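Local coordinates for protein beta-glucosidase (Chaetomella raphigera, PDB 6JXG) that probably hydrolyses terminal, non-reducing beta-D-glucosyl residues with release of beta-D-glucose, as a family 3 glycoside hydrolase taking part in cellulose degradation, at residues 583-588 and 617-622; 625-630 and 658-663. One frame throughout, in Å; residues are numbered along the deposited sequence.

Interaction 1: residues 583-588 and 617-622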
loop_
_atom_site.group_PDB
_atom_site.type_symbol
_atom_site.label_atom_id
_atom_site.label_comp_id
_atom_site.label_asym_id
_atom_site.label_seq_id
_atom_site.Cartn_x
_atom_site.Cartn_y
_atom_site.Cartn_z
ATOM N N GLN A 583 -17.040 13.919 19.592
ATOM C CA GLN A 583 -18.218 14.615 19.110
ATOM C C GLN A 583 -17.845 15.637 18.066
ATOM O O GLN A 583 -16.801 16.253 18.160
ATOM C CB GLN A 583 -18.944 15.293 20.249
ATOM C CG GLN A 583 -19.632 14.270 21.149
ATOM C CD GLN A 583 -20.089 14.894 22.445
ATOM O OE1 GLN A 583 -19.763 16.041 22.742
ATOM N NE2 GLN A 583 -20.804 14.123 23.245
ATOM N N TYR A 584 -18.689 15.781 17.061
ATOM C CA TYR A 584 -18.347 16.610 15.926
ATOM C C TYR A 584 -19.354 17.758 15.844
ATOM O O TYR A 584 -20.529 17.539 16.084
ATOM C CB TYR A 584 -18.494 15.799 14.677
ATOM C CG TYR A 584 -17.444 14.782 14.357
ATOM C CD1 TYR A 584 -16.740 14.847 13.144
ATOM C CD2 TYR A 584 -17.243 13.691 15.181
ATOM C CE1 TYR A 584 -15.832 13.866 12.776
ATOM C CE2 TYR A 584 -16.269 12.754 14.858
ATOM C CZ TYR A 584 -15.608 12.831 13.647
ATOM O OH TYR A 584 -14.636 11.935 13.337
ATOM N N SER A 585 -18.919 18.942 15.488
ATOM C CA SER A 585 -19.822 20.039 15.277
ATOM C C SER A 585 -19.189 21.074 14.346
ATOM O O SER A 585 -18.069 20.906 13.855
ATOM C CB SER A 585 -20.196 20.686 16.603
ATOM O OG SER A 585 -19.062 21.227 17.213
ATOM N N GLN A 586 -19.921 22.159 14.145
ATOM C CA GLN A 586 -19.407 23.346 13.460
ATOM C C GLN A 586 -18.859 23.094 12.055
ATOM O O GLN A 586 -17.711 23.389 11.752
ATOM C CB GLN A 586 -18.383 24.025 14.367
ATOM C CG GLN A 586 -19.066 24.662 15.583
ATOM C CD GLN A 586 -18.160 25.593 16.358
ATOM O OE1 GLN A 586 -17.413 26.406 15.763
ATOM N NE2 GLN A 586 -18.211 25.501 17.677
ATOM N N LEU A 587 -19.669 22.535 11.174
ATOM C CA LEU A 587 -19.186 22.279 9.844
ATOM C C LEU A 587 -19.088 23.602 9.113
ATOM O O LEU A 587 -19.998 24.383 9.188
ATOM C CB LEU A 587 -20.222 21.488 9.121
ATOM C CG LEU A 587 -19.993 20.502 8.016
ATOM C CD1 LEU A 587 -21.034 20.620 6.964
ATOM C CD2 LEU A 587 -18.642 20.370 7.436
ATOM N N THR A 588 -18.021 23.831 8.363
ATOM C CA THR A 588 -17.943 24.934 7.382
ATOM C C THR A 588 -17.584 24.368 6.012
ATOM O O THR A 588 -16.908 23.357 5.941
ATOM C CB THR A 588 -16.904 25.988 7.800
ATOM O OG1 THR A 588 -15.605 25.426 7.703
ATOM C CG2 THR A 588 -17.141 26.404 9.211
ATOM N N THR A 617 -14.286 22.438 7.062
ATOM C CA THR A 617 -13.784 22.226 8.370
ATOM C C THR A 617 -14.834 21.723 9.312
ATOM O O THR A 617 -16.028 21.779 9.023
ATOM C CB THR A 617 -13.086 23.443 9.016
ATOM O OG1 THR A 617 -14.053 24.407 9.434
ATOM C CG2 THR A 617 -12.092 24.082 8.006
ATOM N N ALA A 618 -14.357 21.240 10.449
ATOM C CA ALA A 618 -15.262 20.856 11.535
ATOM C C ALA A 618 -14.530 20.907 12.832
ATOM O O ALA A 618 -13.268 20.916 12.878
ATOM C CB ALA A 618 -15.880 19.464 11.300
ATOM N N LYS A 619 -15.313 20.967 13.906
ATOM C CA LYS A 619 -14.757 20.906 15.239
ATOM C C LYS A 619 -14.961 19.519 15.819
ATOM O O LYS A 619 -16.090 18.978 15.763
ATOM C CB LYS A 619 -15.428 21.920 16.183
ATOM C CG LYS A 619 -14.961 21.763 17.626
ATOM C CD LYS A 619 -15.207 23.070 18.361
ATOM C CE LYS A 619 -16.604 23.242 18.881
ATOM N NZ LYS A 619 -16.785 22.149 19.841
ATOM N N VAL A 620 -13.881 18.954 16.408
ATOM C CA VAL A 620 -13.968 17.624 16.991
ATOM C C VAL A 620 -13.562 17.786 18.455
ATOM O O VAL A 620 -12.614 18.567 18.791
ATOM C CB VAL A 620 -12.944 16.674 16.349
ATOM C CG1 VAL A 620 -12.971 15.326 17.018
ATOM C CG2 VAL A 620 -13.241 16.531 14.861
ATOM N N THR A 621 -14.314 17.095 19.317
ATOM C CA THR A 621 -14.185 17.212 20.757
ATOM C C THR A 621 -14.058 15.842 21.309
ATOM O O THR A 621 -14.855 14.976 20.952
ATOM C CB THR A 621 -15.467 17.816 21.350
ATOM O OG1 THR A 621 -15.585 19.187 20.881
ATOM C CG2 THR A 621 -15.382 17.847 22.838
ATOM N N ASN A 622 -13.074 15.654 22.174
ATOM C CA ASN A 622 -12.939 14.422 22.944
ATOM C C ASN A 622 -13.918 14.510 24.101
ATOM O O ASN A 622 -13.710 15.299 25.022
ATOM C CB ASN A 622 -11.512 14.264 23.479
ATOM C CG ASN A 622 -11.296 12.996 24.282
ATOM O OD1 ASN A 622 -12.231 12.382 24.766
ATOM N ND2 ASN A 622 -10.014 12.579 24.396
HETATM O O HOH W 1 -17.286 19.065 18.623
HETATM O O HOH W 2 -15.054 24.216 11.994
#
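Lys619 lies against Ser585 and Gln586 where two antiparallel strands pair, and its side chain shows how an aliphatic stem covers a beta bulge. CB rests 3.7 Å from Ser585 O, which also accepts the backbone N-H of Lys619. With chi1 at 174° the stem sets out extended, and CG skirts Ser585 OG. CD then passes 3.9 Å from Gln586 NE2, while CE comes 3.6 Å from Ser585 OG. Bends at chi3 and chi4 turn NZ back toward water 1, which it meets only weakly; this water donates to Gln583 O and Lys619 O, binding the two strands. Trimmed to an alanine here, the stem beside Ser585 would be gone, and water 1 would probably lose its weak amine partner and sit less firmly between the strands. Beyond Ser585 the register slips by one residue, the bulge spanning Gln586 and Leu587, and pairing resumes at Thr588 and Thr617, bonded both ways through the backbone, with their OG1 atoms a short 2.5 Å apart. On the other face Val620 CG2 sits 4.2 Å above the Tyr584 ring, toward its rim. Strand 612-622 runs between strands 582-591 and 663-671, and Tyr584, Leu587 and Ala618 pack against strand 704-711 of the second sheet.

Interaction 2: residues 625-630 and 658-663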
loop_
_atom_site.group_PDB
_atom_site.type_symbol
_atom_site.label_atom_id
_atom_site.label_comp_id
_atom_site.label_asym_id
_atom_site.label_seq_id
_atom_site.Cartn_x
_atom_site.Cartn_y
_atom_site.Cartn_z
ATOM N N THR A 625 -12.945 10.262 28.707
ATOM C CA THR A 625 -12.152 10.507 29.946
ATOM C C THR A 625 -10.705 10.164 29.787
ATOM O O THR A 625 -9.926 10.295 30.752
ATOM C CB THR A 625 -12.700 9.622 31.107
ATOM O OG1 THR A 625 -12.569 8.263 30.735
ATOM C CG2 THR A 625 -14.150 9.885 31.363
ATOM N N VAL A 626 -10.305 9.735 28.583
ATOM C CA VAL A 626 -8.905 9.515 28.274
ATOM C C VAL A 626 -8.540 10.144 26.926
ATOM O O VAL A 626 -9.430 10.462 26.087
ATOM C CB VAL A 626 -8.540 7.992 28.347
ATOM C CG1 VAL A 626 -9.085 7.379 29.658
ATOM C CG2 VAL A 626 -9.118 7.231 27.170
ATOM N N SER A 627 -7.244 10.310 26.720
ATOM C CA SER A 627 -6.727 10.923 25.525
ATOM C C SER A 627 -6.895 9.997 24.367
ATOM O O SER A 627 -6.926 8.777 24.526
ATOM C CB SER A 627 -5.240 11.200 25.683
ATOM O OG SER A 627 -5.053 12.281 26.570
ATOM N N GLY A 628 -7.021 10.570 23.185
ATOM C CA GLY A 628 -7.139 9.741 21.981
ATOM C C GLY A 628 -7.028 10.557 20.743
ATOM O O GLY A 628 -7.305 11.748 20.794
ATOM N N ALA A 629 -6.717 9.910 19.612
ATOM C CA ALA A 629 -6.772 10.569 18.310
ATOM C C ALA A 629 -7.917 10.054 17.499
ATOM O O ALA A 629 -8.228 8.842 17.530
ATOM C CB ALA A 629 -5.496 10.354 17.551
ATOM N N GLU A 630 -8.578 10.965 16.827
ATOM C CA GLU A 630 -9.689 10.631 15.931
ATOM C C GLU A 630 -9.327 10.930 14.483
ATOM O O GLU A 630 -8.708 11.962 14.186
ATOM C CB GLU A 630 -10.914 11.444 16.348
ATOM C CG GLU A 630 -12.070 11.447 15.365
ATOM C CD GLU A 630 -12.814 10.132 15.292
ATOM O OE1 GLU A 630 -14.079 10.158 15.106
ATOM O OE2 GLU A 630 -12.141 9.088 15.367
ATOM N N LEU A 658 -6.405 14.558 20.820
ATOM C CA LEU A 658 -7.088 15.387 21.813
ATOM C C LEU A 658 -7.078 14.808 23.220
ATOM O O LEU A 658 -7.327 13.567 23.411
ATOM C CB LEU A 658 -8.534 15.603 21.428
ATOM C CG LEU A 658 -8.744 16.381 20.116
ATOM C CD1 LEU A 658 -10.217 16.269 19.728
ATOM C CD2 LEU A 658 -8.306 17.856 20.287
ATOM N N LYS A 659 -6.761 15.672 24.195
ATOM C CA LYS A 659 -6.836 15.287 25.596
ATOM C C LYS A 659 -8.308 15.285 26.015
ATOM O O LYS A 659 -9.170 15.894 25.378
ATOM C CB LYS A 659 -6.027 16.251 26.455
ATOM C CG LYS A 659 -4.529 16.026 26.360
ATOM C CD LYS A 659 -3.765 17.252 26.810
ATOM C CE LYS A 659 -2.461 16.867 27.472
ATOM N NZ LYS A 659 -1.817 18.100 27.997
ATOM N N PRO A 660 -8.622 14.601 27.114
ATOM C CA PRO A 660 -10.026 14.479 27.531
ATOM C C PRO A 660 -10.717 15.826 27.666
ATOM O O PRO A 660 -10.156 16.719 28.248
ATOM C CB PRO A 660 -9.923 13.796 28.893
ATOM C CG PRO A 660 -8.558 13.211 28.987
ATOM C CD PRO A 660 -7.672 13.846 27.951
ATOM N N GLY A 661 -11.909 15.985 27.099
ATOM C CA GLY A 661 -12.639 17.233 27.134
ATOM C C GLY A 661 -12.124 18.337 26.186
ATOM O O GLY A 661 -12.749 19.385 26.068
ATOM N N LYS A 662 -11.049 18.089 25.448
ATOM C CA LYS A 662 -10.516 19.126 24.550
ATOM C C LYS A 662 -11.050 19.031 23.104
ATOM O O LYS A 662 -11.528 17.991 22.626
ATOM C CB LYS A 662 -8.994 19.150 24.510
ATOM C CG LYS A 662 -8.312 18.954 25.837
ATOM C CD LYS A 662 -8.393 20.189 26.687
ATOM C CE LYS A 662 -7.579 20.024 27.961
ATOM N NZ LYS A 662 -8.210 20.867 28.985
ATOM N N SER A 663 -10.939 20.159 22.398
ATOM C CA SER A 663 -11.536 20.309 21.091
ATOM C C SER A 663 -10.483 20.870 20.169
ATOM O O SER A 663 -9.533 21.524 20.614
ATOM C CB SER A 663 -12.731 21.282 21.105
ATOM O OG SER A 663 -13.798 20.863 21.937
#
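Leu658 O accepts two hydrogen bonds from different parts of the chain: Gly628 N donates to it at 3.0 Å, and the side-chain ND2 of Asn622 adds a second. The CA-H of Ser627 makes a further, softer approach to the same oxygen. Gly628 and Leu658 thus form an antiparallel hydrogen-bonded pair at the end of strands 628-637 and 649-658, in the fibronectin type III-like domain. The return bond, from Leu658 N to Gly628 O, is equally straight, with an N-H...O angle of 165°. Past this pair regular bridging stops, and residues 659 to 662 make a type II beta turn, the connection that carries the chain from one sheet of the domain to the other. Its backbone bond runs from Lys662 N to Lys659 O at 2.9 Å, and Gly661, with a positive phi of 76°, fills the position where this turn favours glycine. Pro660, the residue before it, has its ring set against the incoming loop. CB and CG lie beside the backbone of Thr625 and Val626, CG coming within 3.7 Å of Thr625 O. The Leu658 side chain leads instead to Val620 in strand 612-622. Ser627, just before strand 628-637, faces the start of the turn. Its OG, anti to the carbonyl carbon with chi1 at -73°, reaches the backbone of Lys659 at CA, 3.6 Å away, and meets the proline ring at CD, where OG and Pro660 CD are 3.3 Å apart.

Overall arrangement
From the N terminus, residues 583-588 come first, and interaction 1 closes when the chain returns at 617-622, after 28 intervening residues. Just beyond, residues 625-630 open interaction 2, which residues 658-663 close after a second excursion of similar length. The two loops follow one another in series, neither nested nor crossing. They belong to different sheets: interaction 1 joins the first two strands of a three-stranded sheet, while interaction 2 lies at an end of the four-stranded one. Direct links unite them, with probable hydrogen bonds from Tyr584 OH to Glu630 OE1 and between Thr621 OG1 and Ser663 OG, the latter where strand 663-671 comes back alongside 612-622.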